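Local coordinates for hypothetical protein PH1313 (Pyrococcus horikoshii, PDB 1VBK) that is of unproven function but, as a ThiI-like protein with a THUMP domain, probably binds RNA and ATP, at residues Leu226-Arg229 against Tyr230-Gly233. Numbering follows the deposited sequence.
Sequences LLKR and YSYG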
loop_
_atom_site.group_PDB
_atom_site.type_symbol
_atom_site.label_atom_id
_atom_site.label_comp_id
_atom_site.label_asym_id
_atom_site.label_seq_id
_atom_site.Cartn_x
_atom_site.Cartn_y
_atom_site.Cartn_z
ATOM N N LEU A 226 -19.225 -2.055 17.196
ATOM C CA LEU A 226 -19.336 -3.507 17.154
ATOM C C LEU A 226 -18.152 -4.097 16.385
ATOM O O LEU A 226 -17.575 -5.102 16.797
ATOM C CB LEU A 226 -20.640 -3.923 16.472
ATOM C CG LEU A 226 -21.947 -3.552 17.176
ATOM C CD1 LEU A 226 -23.122 -3.929 16.284
ATOM C CD2 LEU A 226 -22.037 -4.267 18.514
ATOM N N LEU A 227 -17.799 -3.464 15.267
ATOM C CA LEU A 227 -16.681 -3.919 14.442
ATOM C C LEU A 227 -15.341 -3.769 15.157
ATOM O O LEU A 227 -14.423 -4.561 14.943
ATOM C CB LEU A 227 -16.633 -3.128 13.127
ATOM C CG LEU A 227 -17.679 -3.447 12.058
ATOM C CD1 LEU A 227 -17.593 -2.437 10.919
ATOM C CD2 LEU A 227 -17.448 -4.857 11.538
ATOM N N LYS A 228 -15.230 -2.754 16.005
ATOM C CA LYS A 228 -13.987 -2.507 16.716
ATOM C C LYS A 228 -13.528 -3.705 17.544
ATOM O O LYS A 228 -12.327 -3.930 17.700
ATOM C CB LYS A 228 -14.123 -1.276 17.617
ATOM C CG LYS A 228 -12.812 -0.518 17.785
ATOM C CD LYS A 228 -12.960 0.713 18.660
ATOM C CE LYS A 228 -11.689 1.546 18.625
ATOM N NZ LYS A 228 -10.470 0.715 18.842
ATOM N N ARG A 229 -14.483 -4.477 18.059
ATOM C CA ARG A 229 -14.178 -5.649 18.883
ATOM C C ARG A 229 -13.536 -6.783 18.089
ATOM O O ARG A 229 -13.254 -7.852 18.637
ATOM C CB ARG A 229 -15.454 -6.173 19.542
ATOM C CG ARG A 229 -16.170 -5.154 20.403
ATOM C CD ARG A 229 -17.475 -5.714 20.954
ATOM N NE ARG A 229 -17.267 -6.862 21.835
ATOM C CZ ARG A 229 -17.563 -8.119 21.520
ATOM N NH1 ARG A 229 -18.082 -8.406 20.336
ATOM N NH2 ARG A 229 -17.355 -9.092 22.397
ATOM N N TYR A 230 -13.314 -6.544 16.801
ATOM C CA TYR A 230 -12.716 -7.529 15.905
ATOM C C TYR A 230 -11.601 -6.881 15.088
ATOM O O TYR A 230 -11.153 -7.445 14.093
ATOM C CB TYR A 230 -13.778 -8.052 14.933
ATOM C CG TYR A 230 -14.813 -8.965 15.545
ATOM C CD1 TYR A 230 -14.565 -10.329 15.692
ATOM C CD2 TYR A 230 -16.042 -8.470 15.976
ATOM C CE1 TYR A 230 -15.517 -11.178 16.255
ATOM C CE2 TYR A 230 -16.998 -9.310 16.542
ATOM C CZ TYR A 230 -16.728 -10.661 16.676
ATOM O OH TYR A 230 -17.667 -11.496 17.235
ATOM N N SER A 231 -11.147 -5.705 15.510
ATOM C CA SER A 231 -10.132 -4.983 14.748
ATOM C C SER A 231 -8.772 -4.787 15.410
ATOM O O SER A 231 -8.000 -3.926 14.988
ATOM C CB SER A 231 -10.682 -3.612 14.349
ATOM O OG SER A 231 -10.802 -2.781 15.491
ATOM N N TYR A 232 -8.470 -5.577 16.432
ATOM C CA TYR A 232 -7.192 -5.442 17.121
ATOM C C TYR A 232 -6.032 -5.514 16.128
ATOM O O TYR A 232 -5.948 -6.433 15.314
ATOM C CB TYR A 232 -7.059 -6.530 18.186
ATOM C CG TYR A 232 -8.281 -6.635 19.065
ATOM C CD1 TYR A 232 -9.167 -7.703 18.931
ATOM C CD2 TYR A 232 -8.571 -5.652 20.012
ATOM C CE1 TYR A 232 -10.313 -7.791 19.718
ATOM C CE2 TYR A 232 -9.720 -5.729 20.803
ATOM C CZ TYR A 232 -10.583 -6.802 20.651
ATOM O OH TYR A 232 -11.715 -6.895 21.429
ATOM N N GLY A 233 -5.146 -4.525 16.193
ATOM C CA GLY A 233 -4.016 -4.487 15.283
ATOM C C GLY A 233 -4.083 -3.292 14.350
ATOM O O GLY A 233 -3.096 -2.940 13.704
HETATM O O HOH W 1 -8.641 -1.041 16.846
#
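S231 bonds back to the carbonyl oxygen of K228, in the turn that leaves helix 215-228. Its OG donates to K228 O at 2.9 Å, and its backbone N donates to the same oxygen at 3.1 Å. Both donors come from one face of the carbonyl plane. The amide stands well above that plane, while the hydroxyl is tilted only 24° from it. The OG sits between its own backbone N and carbonyl carbon (chi1 70°), which turns it back towards K228 O. A water bridges S231 OG and K228 NZ, the lysine bond being weak. One residue earlier, Y230 N donates to L227 O at 2.9 Å.

This is the compact side of the contact. L227 and S231 are buried, and both side chains pack on helix 189-200. The Y230 ring has the R229 carbonyl oxygen over one face, with CG 3.6 Å from R229 O, and meets F196 edge-to-face. The ring of Y232 comes back beside the same carbonyl, with CE1 3.1 Å from R229 O. R67 ties this corner together, bonding to both R229 O and Y232 OH. An alanine in place of Y232 would probably leave R67 without its hydroxyl partner and open a gap beside the R229 carbonyl.

The R229 side chain is the loose part and is exposed. A bend at chi3 brings its NH1 to 4.0 Å from Y230 CE2, with guanidinium and ring planes perpendicular. A bound methylpentanediol, probably from the crystallisation liquor, lies near the Y230 side chain.

The two successive i to i+3 backbone bonds make overlapping tight turns, the first a type I beta turn, and the serine hydroxyl adds a second bond to the carbonyl three residues back. Here the chain leaves helix 215-228 for strand 239-241, an outermost strand of the five-stranded parallel sheet, within the alpha/beta HUP-type fold of the ThiI family.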